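Local coordinates for protein scavenger receptor with C-type lectin type I (Homo sapiens, PDB 2OX8) that binds the leukocyte cell-surface glycan Lewis(x) through its C-type lectin carbohydrate-recognition domain, at residues Q49-W63 with G113-I127. Numbering follows the deposited sequence.
Sequences QQWIKKQMVGRESHW and GQWNDFQCEDVNNFI. With ZN (zinc ion), chain I.
W63 carries CG on the side away from the carbonyl carbon (chi1 -70°), which swings its indole against N124. N124 CB lies over the five-membered ring of W63, 3.9 Å from its centroid, a CH-pi contact. The chi1 of N124, -65°, turns its amide so that OD1 sits over the same indole, 3.3 Å from W63 CZ2. The carbonyl oxygen of D122 lies at the ring edge, in its plane, 3.1 Å from W63 CZ2. W63 NE1 is hydrogen-bonded to the backbone oxygen of E24, and F26 meets the ring edge-to-face.

H62 and W63 pair with N125 and F126 as parallel strands. W63 N donates a hydrogen bond to N125 O (2.8 Å), and N125 N donates to S61 O. On the H62 side of the sheet, N125 CB rests over the imidazole face, 3.7 Å from its centroid. N125 OD1 accepts a hydrogen bond from K23 NZ. H62 NE2 binds zinc at 2.0 Å, and E60 OE1 and two waters join it.

At the helix, W115 NE1 donates to Q49 OE1 at 2.8 Å. The bond is bent, 142° at the hydrogen. I52 CG2 touches I127 CD1.

The contact thus joins helix 46-55 and strand 62-67 to the C-terminal part of the C-type lectin fold. The zinc bond at NE2 probably fixes the rotation of the imidazole, with N125 CB backing one face. The metal probably polarises the ring.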
loop_
_atom_site.group_PDB
_atom_site.type_symbol
_atom_site.label_atom_id
_atom_site.label_comp_id
_atom_site.label_asym_id
_atom_site.label_seq_id
_atom_site.Cartn_x
_atom_site.Cartn_y
_atom_site.Cartn_z
ATOM N N GLN A 49 8.426 -6.535 3.584
ATOM C CA GLN A 49 7.764 -5.695 4.586
ATOM C C GLN A 49 8.774 -5.088 5.568
ATOM O O GLN A 49 8.655 -3.930 5.939
ATOM C CB GLN A 49 6.704 -6.508 5.346
ATOM C CG GLN A 49 6.116 -5.828 6.565
ATOM C CD GLN A 49 5.287 -4.613 6.234
ATOM O OE1 GLN A 49 4.234 -4.717 5.599
ATOM N NE2 GLN A 49 5.757 -3.440 6.664
ATOM N N GLN A 50 9.773 -5.856 5.980
ATOM C CA GLN A 50 10.775 -5.316 6.900
ATOM C C GLN A 50 11.652 -4.257 6.227
ATOM O O GLN A 50 12.117 -3.333 6.885
ATOM C CB GLN A 50 11.656 -6.440 7.464
ATOM C CG GLN A 50 10.850 -7.505 8.217
ATOM C CD GLN A 50 11.719 -8.587 8.854
ATOM O OE1 GLN A 50 12.567 -9.197 8.192
ATOM N NE2 GLN A 50 11.497 -8.836 10.143
ATOM N N TRP A 51 11.873 -4.395 4.919
ATOM C CA TRP A 51 12.699 -3.445 4.173
ATOM C C TRP A 51 11.943 -2.148 3.960
ATOM O O TRP A 51 12.480 -1.060 4.153
ATOM C CB TRP A 51 13.070 -4.007 2.809
ATOM C CG TRP A 51 13.844 -3.040 1.980
ATOM C CD1 TRP A 51 15.165 -2.741 2.100
ATOM C CD2 TRP A 51 13.339 -2.211 0.913
ATOM N NE1 TRP A 51 15.525 -1.779 1.181
ATOM C CE2 TRP A 51 14.425 -1.433 0.439
ATOM C CE3 TRP A 51 12.081 -2.048 0.316
ATOM C CZ2 TRP A 51 14.289 -0.501 -0.607
ATOM C CZ3 TRP A 51 11.949 -1.119 -0.724
ATOM C CH2 TRP A 51 13.050 -0.359 -1.171
ATOM N N ILE A 52 10.686 -2.282 3.550
ATOM C CA ILE A 52 9.841 -1.130 3.301
ATOM C C ILE A 52 9.785 -0.229 4.528
ATOM O O ILE A 52 9.836 0.996 4.404
ATOM C CB ILE A 52 8.434 -1.587 2.882
ATOM C CG1 ILE A 52 8.477 -2.040 1.423
ATOM C CG2 ILE A 52 7.426 -0.470 3.073
ATOM C CD1 ILE A 52 7.166 -2.626 0.899
ATOM N N LYS A 53 9.691 -0.845 5.707
ATOM C CA LYS A 53 9.649 -0.112 6.976
ATOM C C LYS A 53 10.966 0.642 7.242
ATOM O O LYS A 53 10.944 1.804 7.632
ATOM C CB LYS A 53 9.357 -1.083 8.131
ATOM C CG LYS A 53 9.458 -0.470 9.521
ATOM C CD LYS A 53 9.492 -1.557 10.596
ATOM C CE LYS A 53 10.094 -1.047 11.922
ATOM N NZ LYS A 53 10.413 -2.141 12.912
ATOM N N LYS A 54 12.104 -0.018 7.033
ATOM C CA LYS A 54 13.410 0.612 7.247
ATOM C C LYS A 54 13.481 1.909 6.437
ATOM O O LYS A 54 14.006 2.914 6.910
ATOM C CB LYS A 54 14.546 -0.306 6.788
ATOM C CG LYS A 54 14.431 -1.754 7.222
ATOM C CD LYS A 54 15.010 -1.993 8.604
ATOM C CE LYS A 54 14.699 -3.413 9.092
ATOM N NZ LYS A 54 13.223 -3.624 9.315
ATOM N N GLN A 55 12.951 1.870 5.214
ATOM C CA GLN A 55 12.934 3.028 4.325
ATOM C C GLN A 55 12.091 4.188 4.816
ATOM O O GLN A 55 12.358 5.330 4.458
ATOM C CB GLN A 55 12.410 2.645 2.941
ATOM C CG GLN A 55 13.298 1.716 2.187
ATOM C CD GLN A 55 14.744 2.092 2.336
ATOM O OE1 GLN A 55 15.118 3.259 2.166
ATOM N NE2 GLN A 55 15.578 1.106 2.657
ATOM N N MET A 56 11.061 3.902 5.607
ATOM C CA MET A 56 10.179 4.951 6.101
ATOM C C MET A 56 10.791 5.818 7.196
ATOM O O MET A 56 10.817 5.435 8.369
ATOM C CB MET A 56 8.874 4.337 6.596
ATOM C CG MET A 56 8.020 3.774 5.486
ATOM S SD MET A 56 6.630 2.854 6.128
ATOM C CE MET A 56 5.392 4.156 6.317
ATOM N N VAL A 57 11.282 6.991 6.805
ATOM C CA VAL A 57 11.887 7.919 7.753
ATOM C C VAL A 57 10.779 8.832 8.254
ATOM O O VAL A 57 10.597 9.006 9.466
ATOM C CB VAL A 57 12.987 8.758 7.089
ATOM C CG1 VAL A 57 13.763 9.537 8.155
ATOM C CG2 VAL A 57 13.919 7.853 6.300
ATOM N N GLY A 58 10.031 9.408 7.318
ATOM C CA GLY A 58 8.925 10.261 7.703
ATOM C C GLY A 58 7.882 9.382 8.371
ATOM O O GLY A 58 7.792 8.191 8.072
ATOM N N ARG A 59 7.098 9.955 9.280
ATOM C CA ARG A 59 6.071 9.199 9.986
ATOM C C ARG A 59 4.710 9.220 9.289
ATOM O O ARG A 59 3.698 8.799 9.851
ATOM C CB ARG A 59 5.934 9.718 11.414
ATOM C CG ARG A 59 6.780 8.954 12.409
ATOM C CD ARG A 59 8.107 9.627 12.689
ATOM N NE ARG A 59 8.972 8.811 13.548
ATOM C CZ ARG A 59 8.583 8.208 14.670
ATOM N NH1 ARG A 59 7.334 8.306 15.100
ATOM N NH2 ARG A 59 9.452 7.502 15.370
ATOM N N GLU A 60 4.695 9.698 8.052
ATOM C CA GLU A 60 3.468 9.764 7.280
ATOM C C GLU A 60 2.971 8.360 6.916
ATOM O O GLU A 60 3.755 7.429 6.726
ATOM C CB GLU A 60 3.703 10.596 6.008
ATOM C CG GLU A 60 5.127 11.210 5.877
ATOM C CD GLU A 60 6.053 10.414 4.945
ATOM O OE1 GLU A 60 6.162 9.191 5.127
ATOM O OE2 GLU A 60 6.675 11.000 4.030
ATOM N N SER A 61 1.658 8.207 6.842
ATOM C CA SER A 61 1.045 6.934 6.473
ATOM C C SER A 61 1.116 6.851 4.932
ATOM O O SER A 61 0.988 7.876 4.261
ATOM C CB SER A 61 -0.412 6.935 6.944
ATOM O OG SER A 61 -0.936 5.630 7.043
ATOM N N HIS A 62 1.323 5.655 4.380
ATOM C CA HIS A 62 1.410 5.479 2.921
ATOM C C HIS A 62 0.403 4.476 2.361
ATOM O O HIS A 62 0.187 3.430 2.962
ATOM C CB HIS A 62 2.814 4.996 2.533
ATOM C CG HIS A 62 3.894 5.998 2.786
ATOM N ND1 HIS A 62 4.473 6.736 1.774
ATOM C CD2 HIS A 62 4.479 6.406 3.936
ATOM C CE1 HIS A 62 5.369 7.558 2.293
ATOM N NE2 HIS A 62 5.392 7.377 3.603
ATOM N N TRP A 63 -0.197 4.779 1.209
ATOM C CA TRP A 63 -1.152 3.852 0.575
ATOM C C TRP A 63 -0.395 2.653 0.007
ATOM O O TRP A 63 0.733 2.791 -0.453
ATOM C CB TRP A 63 -1.857 4.470 -0.634
ATOM C CG TRP A 63 -2.839 5.541 -0.414
ATOM C CD1 TRP A 63 -2.765 6.804 -0.899
ATOM C CD2 TRP A 63 -4.082 5.448 0.292
ATOM N NE1 TRP A 63 -3.882 7.516 -0.542
ATOM C CE2 TRP A 63 -4.709 6.708 0.190
ATOM C CE3 TRP A 63 -4.732 4.417 0.999
ATOM C CZ2 TRP A 63 -5.954 6.979 0.769
ATOM C CZ3 TRP A 63 -5.965 4.682 1.568
ATOM C CH2 TRP A 63 -6.566 5.963 1.449
ATOM N N GLY A 113 4.865 -0.165 10.558
ATOM C CA GLY A 113 4.765 -1.242 9.596
ATOM C C GLY A 113 3.438 -1.898 9.275
ATOM O O GLY A 113 3.253 -2.332 8.141
ATOM N N GLN A 114 2.521 -1.978 10.234
ATOM C CA GLN A 114 1.242 -2.642 9.976
ATOM C C GLN A 114 0.289 -1.932 9.038
ATOM O O GLN A 114 0.353 -0.710 8.864
ATOM C CB GLN A 114 0.520 -2.951 11.283
ATOM C CG GLN A 114 0.627 -1.872 12.320
ATOM C CD GLN A 114 1.634 -2.217 13.382
ATOM O OE1 GLN A 114 1.688 -1.571 14.420
ATOM N NE2 GLN A 114 2.440 -3.245 13.133
ATOM N N TRP A 115 -0.586 -2.725 8.426
ATOM C CA TRP A 115 -1.581 -2.220 7.485
ATOM C C TRP A 115 -2.883 -1.886 8.189
ATOM O O TRP A 115 -3.350 -2.618 9.071
ATOM C CB TRP A 115 -1.870 -3.241 6.386
ATOM C CG TRP A 115 -0.651 -3.836 5.792
ATOM C CD1 TRP A 115 0.610 -3.308 5.794
ATOM C CD2 TRP A 115 -0.561 -5.093 5.125
ATOM N NE1 TRP A 115 1.490 -4.168 5.174
ATOM C CE2 TRP A 115 0.795 -5.272 4.748
ATOM C CE3 TRP A 115 -1.494 -6.092 4.807
ATOM C CZ2 TRP A 115 1.236 -6.404 4.068
ATOM C CZ3 TRP A 115 -1.058 -7.219 4.135
ATOM C CH2 TRP A 115 0.296 -7.366 3.771
ATOM N N ASN A 116 -3.470 -0.777 7.770
ATOM C CA ASN A 116 -4.704 -0.288 8.330
ATOM C C ASN A 116 -5.562 -0.009 7.109
ATOM O O ASN A 116 -5.042 0.261 6.029
ATOM C CB ASN A 116 -4.410 1.003 9.111
ATOM C CG ASN A 116 -5.566 1.443 9.996
ATOM O OD1 ASN A 116 -6.193 0.627 10.679
ATOM N ND2 ASN A 116 -5.839 2.743 10.005
ATOM N N ASP A 117 -6.875 -0.099 7.250
ATOM C CA ASP A 117 -7.710 0.182 6.108
ATOM C C ASP A 117 -8.361 1.528 6.333
ATOM O O ASP A 117 -9.267 1.659 7.139
ATOM C CB ASP A 117 -8.761 -0.913 5.921
ATOM C CG ASP A 117 -9.760 -0.949 7.037
ATOM O OD1 ASP A 117 -9.321 -1.028 8.204
ATOM O OD2 ASP A 117 -10.976 -0.899 6.749
ATOM N N PHE A 118 -7.865 2.532 5.626
ATOM C CA PHE A 118 -8.380 3.884 5.724
ATOM C C PHE A 118 -9.485 4.015 4.697
ATOM O O PHE A 118 -9.808 3.054 3.993
ATOM C CB PHE A 118 -7.295 4.904 5.368
ATOM C CG PHE A 118 -5.960 4.614 5.976
ATOM C CD1 PHE A 118 -5.246 3.478 5.613
ATOM C CD2 PHE A 118 -5.406 5.487 6.907
ATOM C CE1 PHE A 118 -3.999 3.219 6.169
ATOM C CE2 PHE A 118 -4.157 5.232 7.468
ATOM C CZ PHE A 118 -3.455 4.100 7.098
ATOM N N GLN A 119 -10.068 5.207 4.615
ATOM C CA GLN A 119 -11.085 5.448 3.614
ATOM C C GLN A 119 -10.386 6.108 2.439
ATOM O O GLN A 119 -9.530 6.980 2.614
ATOM C CB GLN A 119 -12.191 6.387 4.101
ATOM C CG GLN A 119 -13.207 6.633 2.982
ATOM C CD GLN A 119 -14.099 7.825 3.215
ATOM O OE1 GLN A 119 -15.057 7.758 3.987
ATOM N NE2 GLN A 119 -13.789 8.933 2.548
ATOM N N CYS A 120 -10.747 5.694 1.236
ATOM C CA CYS A 120 -10.148 6.272 0.052
ATOM C C CYS A 120 -10.569 7.740 0.074
ATOM O O CYS A 120 -11.231 8.178 1.014
ATOM C CB CYS A 120 -10.678 5.542 -1.174
ATOM S SG CYS A 120 -10.949 3.761 -0.848
ATOM N N GLU A 121 -10.193 8.511 -0.937
ATOM C CA GLU A 121 -10.556 9.931 -0.948
ATOM C C GLU A 121 -9.882 10.677 0.204
ATOM O O GLU A 121 -9.843 11.907 0.224
ATOM C CB GLU A 121 -12.080 10.110 -0.897
ATOM C CG GLU A 121 -12.753 9.844 -2.243
ATOM C CD GLU A 121 -14.231 10.181 -2.245
ATOM O OE1 GLU A 121 -15.007 9.460 -1.580
ATOM O OE2 GLU A 121 -14.618 11.171 -2.910
ATOM N N ASP A 122 -9.368 9.923 1.171
ATOM C CA ASP A 122 -8.624 10.510 2.272
ATOM C C ASP A 122 -7.252 10.713 1.626
ATOM O O ASP A 122 -6.844 9.929 0.762
ATOM C CB ASP A 122 -8.524 9.527 3.435
ATOM C CG ASP A 122 -9.422 9.904 4.605
ATOM O OD1 ASP A 122 -10.532 10.427 4.361
ATOM O OD2 ASP A 122 -9.021 9.665 5.769
ATOM N N VAL A 123 -6.537 11.754 2.022
ATOM C CA VAL A 123 -5.242 12.017 1.415
ATOM C C VAL A 123 -4.097 11.399 2.218
ATOM O O VAL A 123 -4.079 11.461 3.443
ATOM C CB VAL A 123 -5.022 13.545 1.250
ATOM C CG1 VAL A 123 -3.762 13.812 0.474
ATOM C CG2 VAL A 123 -6.198 14.162 0.520
ATOM N N ASN A 124 -3.157 10.776 1.512
ATOM C CA ASN A 124 -2.001 10.148 2.134
ATOM C C ASN A 124 -0.866 10.093 1.139
ATOM O O ASN A 124 -1.054 10.332 -0.052
ATOM C CB ASN A 124 -2.284 8.702 2.564
ATOM C CG ASN A 124 -3.323 8.597 3.659
ATOM O OD1 ASN A 124 -4.516 8.465 3.379
ATOM N ND2 ASN A 124 -2.880 8.653 4.914
ATOM N N ASN A 125 0.317 9.766 1.650
ATOM C CA ASN A 125 1.494 9.615 0.826
ATOM C C ASN A 125 1.327 8.205 0.295
ATOM O O ASN A 125 0.508 7.444 0.817
ATOM C CB ASN A 125 2.759 9.726 1.676
ATOM C CG ASN A 125 2.908 11.099 2.329
ATOM O OD1 ASN A 125 2.198 11.431 3.277
ATOM N ND2 ASN A 125 3.822 11.903 1.810
ATOM N N PHE A 126 2.095 7.844 -0.723
ATOM C CA PHE A 126 1.964 6.523 -1.305
ATOM C C PHE A 126 3.277 5.949 -1.823
ATOM O O PHE A 126 4.236 6.678 -2.081
ATOM C CB PHE A 126 0.933 6.581 -2.436
ATOM C CG PHE A 126 1.262 7.586 -3.501
ATOM C CD1 PHE A 126 2.062 7.242 -4.570
ATOM C CD2 PHE A 126 0.821 8.903 -3.390
ATOM C CE1 PHE A 126 2.430 8.187 -5.515
ATOM C CE2 PHE A 126 1.185 9.859 -4.331
ATOM C CZ PHE A 126 1.993 9.499 -5.397
ATOM N N ILE A 127 3.303 4.628 -1.976
ATOM C CA ILE A 127 4.485 3.930 -2.454
ATOM C C ILE A 127 4.213 3.292 -3.816
ATOM O O ILE A 127 3.236 2.560 -3.993
ATOM C CB ILE A 127 4.915 2.822 -1.445
ATOM C CG1 ILE A 127 5.213 3.446 -0.083
ATOM C CG2 ILE A 127 6.150 2.086 -1.958
ATOM C CD1 ILE A 127 5.642 2.430 0.984
HETATM ZN ZN ZN I . 7.191 8.047 4.312
HETATM O O HOH W 1 6.117 7.367 6.400
HETATM O O HOH W 2 9.424 7.890 3.491
#